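Local coordinates for DegV family protein (Streptococcus agalactiae, PDB 3LUP) that binds a long-chain fatty acid, held here as elaidic acid, and may take part in lipid transport or fatty acid metabolism, at residues N149-Q152 with S153-E156; L176-G179 with S180-G184; H194-E197 with E198-V202. All blocks are in the same frame, centred on the assembly; numbering follows the deposited sequence.

Interaction 1 (N149-Q152 with S153-E156); sequences NKIQ and SQIE
I151 and I155 meet one helical turn apart: I151 sends CG2 anti to its backbone N (chi1 -68°), while I155 keeps CG1 beside its backbone N (chi1 -78°), and CD1 at the end of that branch meets the methyl. CG2 of I151 then lies 3.6 Å from CD1 of I155, the two side chains crossing at a slant. S153 holds OG between its backbone N and carbonyl carbon (chi1 74°), which folds the hydroxyl back over the preceding turn. There OG donates to the carbonyl oxygen of K150 at 3.1 Å, coming from above the carbonyl plane. The same oxygen accepts the backbone N of Q154 at 3.0 Å from the same face of that plane. Two donors thus grip one acceptor near the C-terminal end of helix 144-155. On either side of K150 O in the ladder, S153 N reaches N149 O at 3.1 Å and I155 N reaches I151 O at 2.7 Å; the next bond, E156 N to Q152 O, is weak. Q154 stretches out beyond CG, its OE1 3.7 Å from CD1 of I151 and its NE2 4.1 Å from CG of K150. The polar partners of this amide lie elsewhere: OE1 accepts from N133 of helix 124-138, and NE2 donates to OD1 of N285. I151, Q154 and I155 also pack on L130 of that helix. The contact therefore joins an apolar step to a buried amide satisfied at both ends, and a serine side chain three residues on gives K150 O its second donor.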
ATOM      1  N   ASN A 149      -1.812  -5.950 -18.667  1.00 31.24           N
ATOM      2  CA  ASN A 149      -0.501  -5.673 -19.183  1.00 31.14           C
ATOM      3  C   ASN A 149       0.008  -4.313 -18.708  1.00 30.78           C
ATOM      4  O   ASN A 149       1.088  -4.215 -18.115  1.00 30.49           O
ATOM      5  CB  ASN A 149      -0.594  -5.685 -20.684  1.00 31.27           C
ATOM      6  CG  ASN A 149       0.409  -6.565 -21.297  1.00 32.53           C
ATOM      7  OD1 ASN A 149       1.545  -6.141 -21.537  1.00 34.06           O
ATOM      8  ND2 ASN A 149       0.016  -7.814 -21.576  1.00 32.57           N
ATOM      9  N   LYS A 150      -0.787  -3.276 -18.976  1.00 30.40           N
ATOM     10  CA  LYS A 150      -0.465  -1.906 -18.596  1.00 30.21           C
ATOM     11  C   LYS A 150      -0.266  -1.804 -17.091  1.00 30.39           C
ATOM     12  O   LYS A 150       0.632  -1.098 -16.628  1.00 30.57           O
ATOM     13  CB  LYS A 150      -1.568  -0.953 -19.054  1.00 29.82           C
ATOM     14  CG  LYS A 150      -1.203   0.525 -18.980  1.00 29.97           C
ATOM     15  CD  LYS A 150      -2.121   1.358 -19.893  1.00 30.89           C
ATOM     16  CE  LYS A 150      -2.060   2.860 -19.601  1.00 30.09           C
ATOM     17  NZ  LYS A 150      -0.980   3.565 -20.328  1.00 29.05           N
ATOM     18  N   ILE A 151      -1.085  -2.523 -16.328  1.00 30.22           N
ATOM     19  CA  ILE A 151      -0.968  -2.471 -14.891  1.00 30.44           C
ATOM     20  C   ILE A 151       0.298  -3.174 -14.386  1.00 31.32           C
ATOM     21  O   ILE A 151       0.977  -2.645 -13.512  1.00 32.31           O
ATOM     22  CB  ILE A 151      -2.232  -2.982 -14.190  1.00 30.28           C
ATOM     23  CG1 ILE A 151      -3.410  -2.021 -14.425  1.00 29.02           C
ATOM     24  CG2 ILE A 151      -1.977  -3.157 -12.698  1.00 29.89           C
ATOM     25  CD1 ILE A 151      -3.365  -0.730 -13.613  1.00 26.80           C
ATOM     26  N   GLN A 152       0.638  -4.335 -14.947  1.00 31.95           N
ATOM     27  CA  GLN A 152       1.883  -5.038 -14.591  1.00 32.29           C
ATOM     28  C   GLN A 152       3.150  -4.227 -14.830  1.00 32.06           C
ATOM     29  O   GLN A 152       4.052  -4.200 -13.973  1.00 32.30           O
ATOM     30  CB  GLN A 152       1.981  -6.393 -15.288  1.00 32.65           C
ATOM     31  CG  GLN A 152       1.618  -7.553 -14.365  1.00 35.74           C
ATOM     32  CD  GLN A 152       1.032  -8.759 -15.102  1.00 40.05           C
ATOM     33  OE1 GLN A 152       1.092  -8.851 -16.343  1.00 42.22           O
ATOM     34  NE2 GLN A 152       0.456  -9.697 -14.332  1.00 40.54           N
ATOM     35  N   SER A 153       3.218  -3.567 -15.985  1.00 31.50           N
ATOM     36  CA  SER A 153       4.332  -2.666 -16.280  1.00 31.13           C
ATOM     37  C   SER A 153       4.315  -1.431 -15.368  1.00 30.64           C
ATOM     38  O   SER A 153       5.370  -0.885 -15.049  1.00 30.44           O
ATOM     39  CB  SER A 153       4.371  -2.270 -17.765  1.00 31.25           C
ATOM     40  OG  SER A 153       3.357  -1.336 -18.092  1.00 31.57           O
ATOM     41  N   GLN A 154       3.122  -1.004 -14.950  1.00 30.10           N
ATOM     42  CA  GLN A 154       2.989   0.083 -13.975  1.00 29.53           C
ATOM     43  C   GLN A 154       3.451  -0.356 -12.602  1.00 29.23           C
ATOM     44  O   GLN A 154       4.110   0.400 -11.887  1.00 28.95           O
ATOM     45  CB  GLN A 154       1.549   0.574 -13.881  1.00 29.36           C
ATOM     46  CG  GLN A 154       1.214   1.657 -14.876  1.00 28.51           C
ATOM     47  CD  GLN A 154      -0.187   2.169 -14.678  1.00 28.73           C
ATOM     48  OE1 GLN A 154      -0.808   1.941 -13.635  1.00 27.57           O
ATOM     49  NE2 GLN A 154      -0.704   2.862 -15.682  1.00 29.34           N
ATOM     50  N   ILE A 155       3.099  -1.582 -12.237  1.00 28.98           N
ATOM     51  CA  ILE A 155       3.599  -2.189 -11.011  1.00 29.23           C
ATOM     52  C   ILE A 155       5.129  -2.159 -10.974  1.00 29.84           C
ATOM     53  O   ILE A 155       5.705  -2.053  -9.918  1.00 30.46           O
ATOM     54  CB  ILE A 155       3.055  -3.629 -10.856  1.00 28.98           C
ATOM     55  CG1 ILE A 155       1.611  -3.571 -10.373  1.00 28.05           C
ATOM     56  CG2 ILE A 155       3.938  -4.479  -9.923  1.00 28.37           C
ATOM     57  CD1 ILE A 155       0.752  -4.711 -10.845  1.00 28.08           C
ATOM     58  N   GLU A 156       5.776  -2.220 -12.137  1.00 30.47           N
ATOM     59  CA  GLU A 156       7.241  -2.166 -12.244  1.00 30.56           C
ATOM     60  C   GLU A 156       7.879  -0.798 -12.002  1.00 29.97           C
ATOM     61  O   GLU A 156       9.062  -0.718 -11.670  1.00 30.69           O
ATOM     62  CB  GLU A 156       7.689  -2.681 -13.612  1.00 31.00           C
ATOM     63  CG  GLU A 156       7.237  -4.101 -13.920  1.00 34.24           C
ATOM     64  CD  GLU A 156       7.713  -5.106 -12.887  1.00 37.74           C
ATOM     65  OE1 GLU A 156       8.867  -5.576 -13.005  1.00 40.89           O
ATOM     66  OE2 GLU A 156       6.935  -5.438 -11.971  1.00 39.22           O
TER

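Interaction 2 (L176-G179 with S180-G184); sequences LSNG and SAIIG
N178 and the residues A181 and I182 meet where a type II beta turn, L176 to G179, runs straight into helix 179-186. N178 takes left-handed backbone angles (phi 55°), as the third residue of such a turn does, and sits at the N-cap. Its carbonyl oxygen opens the helical ladder by accepting twice. A181 N donates from above the carbonyl plane at 3.0 Å, whereas I182 N lies in that plane at 3.1 Å. G179 O continues the series through weak bonds from I182 N and I183 N, and the turn itself is closed by a weak bond from G179 N to L176 O.

Beside this backbone the N178 side chain leaves with CG anti to its backbone N (chi1 -165°), which carries the amide forward alongside the first turn without making a capping bond. Its OD1 comes to 3.1 Å from the methyl CB of A181, and its ND2 stands 3.8 Å from CG2 of I182. A water links the two segments here, donating to OD1 of N178 at 3.0 Å and hydrogen-bonded to OG of S180 at 2.9 Å. I182 places CG1 between its own backbone N and carbonyl carbon (chi1 58°), so that CD1 is directed back over the turn, 3.8 Å from S177 O and 4.3 Å from CD2 of L176. L176 also packs on L170 and V171 of helix 168-173, while I182 reaches V203 of strand 201-205. At this helix start the N-cap residue thus supplies its main-chain oxygen to A181 N and I182 N, and its side-chain OD1 is hydrated through the water it shares with S180 OG.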
ATOM      1  N   LEU A 176      10.053  -6.034   7.848  1.00 36.60           N
ATOM      2  CA  LEU A 176      11.441  -5.760   7.475  1.00 36.48           C
ATOM      3  C   LEU A 176      12.185  -7.088   7.319  1.00 36.51           C
ATOM      4  O   LEU A 176      12.235  -7.897   8.260  1.00 36.42           O
ATOM      5  CB  LEU A 176      12.145  -4.870   8.510  1.00 36.29           C
ATOM      6  CG  LEU A 176      13.629  -4.578   8.219  1.00 35.91           C
ATOM      7  CD1 LEU A 176      13.827  -3.815   6.907  1.00 35.12           C
ATOM      8  CD2 LEU A 176      14.291  -3.835   9.364  1.00 34.76           C
ATOM      9  N   SER A 177      12.753  -7.312   6.136  1.00 36.14           N
ATOM     10  CA  SER A 177      13.412  -8.584   5.839  1.00 36.05           C
ATOM     11  C   SER A 177      14.742  -8.667   6.561  1.00 35.62           C
ATOM     12  O   SER A 177      15.465  -7.663   6.630  1.00 35.68           O
ATOM     13  CB  SER A 177      13.639  -8.738   4.342  1.00 36.03           C
ATOM     14  OG  SER A 177      12.739  -7.912   3.627  1.00 37.91           O
ATOM     15  N   ASN A 178      15.041  -9.871   7.078  1.00 35.22           N
ATOM     16  CA  ASN A 178      16.239 -10.192   7.877  1.00 34.59           C
ATOM     17  C   ASN A 178      16.390  -9.270   9.101  1.00 34.41           C
ATOM     18  O   ASN A 178      17.489  -9.127   9.657  1.00 34.32           O
ATOM     19  CB  ASN A 178      17.510 -10.212   6.997  1.00 34.57           C
ATOM     20  CG  ASN A 178      18.704 -10.886   7.682  1.00 34.87           C
ATOM     21  OD1 ASN A 178      18.537 -11.809   8.480  1.00 35.83           O
ATOM     22  ND2 ASN A 178      19.911 -10.420   7.373  1.00 34.31           N
ATOM     23  N   GLY A 179      15.262  -8.682   9.524  1.00 33.97           N
ATOM     24  CA  GLY A 179      15.218  -7.603  10.519  1.00 33.44           C
ATOM     25  C   GLY A 179      15.867  -7.908  11.854  1.00 33.33           C
ATOM     26  O   GLY A 179      16.595  -7.085  12.395  1.00 33.30           O
ATOM     27  N   SER A 180      15.617  -9.098  12.382  1.00 33.00           N
ATOM     28  CA  SER A 180      16.169  -9.484  13.662  1.00 32.92           C
ATOM     29  C   SER A 180      17.693  -9.663  13.605  1.00 32.89           C
ATOM     30  O   SER A 180      18.376  -9.549  14.631  1.00 32.54           O
ATOM     31  CB  SER A 180      15.483 -10.751  14.162  1.00 33.12           C
ATOM     32  OG  SER A 180      15.530 -11.764  13.169  1.00 33.70           O
ATOM     33  N   ALA A 181      18.218  -9.927  12.408  1.00 32.74           N
ATOM     34  CA  ALA A 181      19.668 -10.035  12.204  1.00 32.85           C
ATOM     35  C   ALA A 181      20.354  -8.681  12.010  1.00 32.79           C
ATOM     36  O   ALA A 181      21.517  -8.520  12.358  1.00 32.67           O
ATOM     37  CB  ALA A 181      19.980 -10.956  11.033  1.00 32.88           C
ATOM     38  N   ILE A 182      19.632  -7.714  11.456  1.00 32.89           N
ATOM     39  CA  ILE A 182      20.210  -6.402  11.143  1.00 33.05           C
ATOM     40  C   ILE A 182      19.786  -5.258  12.090  1.00 33.39           C
ATOM     41  O   ILE A 182      20.311  -4.145  11.982  1.00 33.48           O
ATOM     42  CB  ILE A 182      19.945  -5.986   9.662  1.00 32.57           C
ATOM     43  CG1 ILE A 182      18.443  -5.964   9.359  1.00 32.31           C
ATOM     44  CG2 ILE A 182      20.692  -6.904   8.698  1.00 32.33           C
ATOM     45  CD1 ILE A 182      18.088  -5.362   8.017  1.00 31.01           C
ATOM     46  N   ILE A 183      18.862  -5.533  13.011  1.00 33.63           N
ATOM     47  CA  ILE A 183      18.287  -4.478  13.862  1.00 34.18           C
ATOM     48  C   ILE A 183      19.336  -3.739  14.715  1.00 34.42           C
ATOM     49  O   ILE A 183      19.319  -2.505  14.788  1.00 34.50           O
ATOM     50  CB  ILE A 183      17.082  -4.983  14.713  1.00 34.28           C
ATOM     51  CG1 ILE A 183      16.498  -3.845  15.563  1.00 35.48           C
ATOM     52  CG2 ILE A 183      17.449  -6.221  15.546  1.00 34.21           C
ATOM     53  CD1 ILE A 183      15.334  -4.275  16.516  1.00 37.40           C
ATOM     54  N   GLY A 184      20.259  -4.492  15.317  1.00 34.52           N
ATOM     55  CA  GLY A 184      21.340  -3.921  16.120  1.00 34.77           C
ATOM     56  C   GLY A 184      22.162  -2.853  15.413  1.00 35.04           C
ATOM     57  O   GLY A 184      22.702  -1.962  16.055  1.00 34.88           O
TER
HETATM   58  O   HOH W   1      16.362 -12.384  10.495  1.00 31.83           O

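Interaction 3 (H194-E197 with E198-V202); sequences HFNE and EGKIV
F195 and I201 face each other across the beta hairpin of strands 192-195 and 201-205, as an antiparallel non-hydrogen-bonded pair. The F195 ring presents one face to I201, whose CG1 forms a CH-pi contact 4.1 Å from the ring centroid, offset toward the rim. The edge of that ring meets CA of G199 in its plane. Both F195 and I201 also touch the bound elaidic acid, so this side of the hairpin forms part of the fatty acid pocket.

H194 and V202, the hydrogen-bonded pair, put their side chains on the other face. A chi1 of 80° holds the imidazole between its own backbone N and carbonyl carbon and leans it across the partner strand, near CG2 of V202 and with V202 O in the plane at its edge. F161 and Y204 also meet this ring.

N196 begins the type I turn that ends at G199, which has positive phi; G199 N donates to N196 O at 3.1 Å from well above the carbonyl plane. The N196 amide crosses V202 at about a right angle, OD1 3.6 Å from CG1. Beside it E198 bends at chi2 and runs the same way, its carboxylate plane turned 59° from the amide. Next to the turn, N196 N donates in the carbonyl plane to K200 O, with an N-H...O angle of 172°.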
ATOM      1  N   HIS A 194      12.935   0.744   1.473  1.00 31.38           N
ATOM      2  CA  HIS A 194      12.122   0.716   0.271  1.00 31.45           C
ATOM      3  C   HIS A 194      11.571  -0.667  -0.029  1.00 31.71           C
ATOM      4  O   HIS A 194      11.921  -1.634   0.641  1.00 32.23           O
ATOM      5  CB  HIS A 194      12.906   1.288  -0.912  1.00 31.41           C
ATOM      6  CG  HIS A 194      13.883   0.339  -1.536  1.00 31.05           C
ATOM      7  ND1 HIS A 194      14.670  -0.523  -0.804  1.00 31.72           N
ATOM      8  CD2 HIS A 194      14.221   0.145  -2.833  1.00 29.83           C
ATOM      9  CE1 HIS A 194      15.444  -1.215  -1.623  1.00 30.91           C
ATOM     10  NE2 HIS A 194      15.190  -0.827  -2.859  1.00 29.43           N
ATOM     11  N   PHE A 195      10.693  -0.754  -1.021  1.00 32.13           N
ATOM     12  CA  PHE A 195      10.217  -2.047  -1.516  1.00 32.38           C
ATOM     13  C   PHE A 195      11.126  -2.655  -2.579  1.00 33.00           C
ATOM     14  O   PHE A 195      11.478  -2.003  -3.565  1.00 32.85           O
ATOM     15  CB  PHE A 195       8.812  -1.912  -2.071  1.00 32.06           C
ATOM     16  CG  PHE A 195       7.739  -1.947  -1.023  1.00 32.17           C
ATOM     17  CD1 PHE A 195       6.898  -3.061  -0.910  1.00 31.13           C
ATOM     18  CD2 PHE A 195       7.548  -0.869  -0.158  1.00 32.16           C
ATOM     19  CE1 PHE A 195       5.889  -3.108   0.047  1.00 30.59           C
ATOM     20  CE2 PHE A 195       6.538  -0.910   0.821  1.00 32.66           C
ATOM     21  CZ  PHE A 195       5.706  -2.040   0.917  1.00 31.56           C
ATOM     22  N   ASN A 196      11.501  -3.910  -2.347  1.00 34.25           N
ATOM     23  CA  ASN A 196      12.256  -4.763  -3.268  1.00 35.38           C
ATOM     24  C   ASN A 196      11.699  -4.930  -4.683  1.00 36.15           C
ATOM     25  O   ASN A 196      10.576  -4.513  -4.998  1.00 36.05           O
ATOM     26  CB  ASN A 196      12.270  -6.169  -2.690  1.00 35.43           C
ATOM     27  CG  ASN A 196      13.609  -6.576  -2.207  1.00 37.61           C
ATOM     28  OD1 ASN A 196      14.592  -5.864  -2.392  1.00 41.49           O
ATOM     29  ND2 ASN A 196      13.676  -7.743  -1.583  1.00 39.75           N
ATOM     30  N   GLU A 197      12.474  -5.617  -5.518  1.00 36.85           N
ATOM     31  CA  GLU A 197      11.943  -6.141  -6.764  1.00 37.72           C
ATOM     32  C   GLU A 197      10.892  -7.232  -6.478  1.00 37.56           C
ATOM     33  O   GLU A 197       9.999  -7.446  -7.301  1.00 37.68           O
ATOM     34  CB  GLU A 197      13.072  -6.632  -7.685  1.00 38.11           C
ATOM     35  CG  GLU A 197      13.912  -5.481  -8.278  1.00 41.51           C
ATOM     36  CD  GLU A 197      15.212  -5.941  -8.960  1.00 46.40           C
ATOM     37  OE1 GLU A 197      15.167  -6.871  -9.810  1.00 48.70           O
ATOM     38  OE2 GLU A 197      16.289  -5.359  -8.662  1.00 47.52           O
ATOM     39  N   GLU A 198      10.996  -7.890  -5.312  1.00 37.24           N
ATOM     40  CA  GLU A 198      10.008  -8.877  -4.846  1.00 37.10           C
ATOM     41  C   GLU A 198       8.918  -8.250  -3.986  1.00 36.34           C
ATOM     42  O   GLU A 198       8.069  -8.965  -3.443  1.00 36.13           O
ATOM     43  CB  GLU A 198      10.652  -9.985  -4.010  1.00 37.73           C
ATOM     44  CG  GLU A 198      11.716 -10.826  -4.694  1.00 40.53           C
ATOM     45  CD  GLU A 198      13.111 -10.516  -4.162  1.00 44.96           C
ATOM     46  OE1 GLU A 198      13.299 -10.514  -2.906  1.00 44.30           O
ATOM     47  OE2 GLU A 198      14.015 -10.272  -5.009  1.00 46.57           O
ATOM     48  N   GLY A 199       8.951  -6.925  -3.848  1.00 35.24           N
ATOM     49  CA  GLY A 199       7.991  -6.227  -3.017  1.00 33.78           C
ATOM     50  C   GLY A 199       8.205  -6.436  -1.527  1.00 33.17           C
ATOM     51  O   GLY A 199       7.260  -6.340  -0.752  1.00 32.97           O
ATOM     52  N   LYS A 200       9.441  -6.735  -1.126  1.00 32.52           N
ATOM     53  CA  LYS A 200       9.798  -6.856   0.290  1.00 31.69           C
ATOM     54  C   LYS A 200      10.339  -5.539   0.794  1.00 31.40           C
ATOM     55  O   LYS A 200      10.939  -4.765   0.039  1.00 31.39           O
ATOM     56  CB  LYS A 200      10.876  -7.918   0.500  1.00 31.74           C
ATOM     57  CG  LYS A 200      10.384  -9.335   0.415  1.00 32.18           C
ATOM     58  CD  LYS A 200      11.303 -10.273   1.183  1.00 33.21           C
ATOM     59  CE  LYS A 200      10.751 -11.702   1.141  1.00 34.02           C
ATOM     60  NZ  LYS A 200      10.727 -12.248  -0.257  1.00 32.92           N
ATOM     61  N   ILE A 201      10.153  -5.270   2.079  1.00 30.80           N
ATOM     62  CA  ILE A 201      10.772  -4.092   2.627  1.00 30.23           C
ATOM     63  C   ILE A 201      12.181  -4.428   3.067  1.00 30.17           C
ATOM     64  O   ILE A 201      12.390  -5.342   3.874  1.00 30.04           O
ATOM     65  CB  ILE A 201       9.977  -3.473   3.756  1.00 30.40           C
ATOM     66  CG1 ILE A 201       8.484  -3.375   3.366  1.00 30.25           C
ATOM     67  CG2 ILE A 201      10.604  -2.109   4.105  1.00 30.03           C
ATOM     68  CD1 ILE A 201       7.599  -2.658   4.400  1.00 27.46           C
ATOM     69  N   VAL A 202      13.139  -3.712   2.478  1.00 29.89           N
ATOM     70  CA  VAL A 202      14.565  -3.887   2.763  1.00 29.74           C
ATOM     71  C   VAL A 202      15.157  -2.507   3.036  1.00 30.27           C
ATOM     72  O   VAL A 202      14.509  -1.483   2.769  1.00 30.25           O
ATOM     73  CB  VAL A 202      15.362  -4.623   1.604  1.00 29.32           C
ATOM     74  CG1 VAL A 202      14.695  -5.912   1.218  1.00 29.09           C
ATOM     75  CG2 VAL A 202      15.542  -3.746   0.383  1.00 27.82           C
TER

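Along the chain the three interactions come in series. Interaction 1 occupies the end of helix 144-155, interaction 2 the start of helix 179-186, and interaction 3 the hairpin of strands 192-195 and 201-205 at one edge of the six-stranded mixed sheet. The centres of interactions 1 and 2 are about 30 Å apart, and that of interaction 3 lies about 16 Å from the first and 14 Å from the second. Interactions 2 and 3 touch: S177 OG lies 2.6 Å from I201 O, a probable hydrogen bond tying the turn to the edge strand. Interaction 3 directly lines the fatty acid site, whereas the other two stand farther from it.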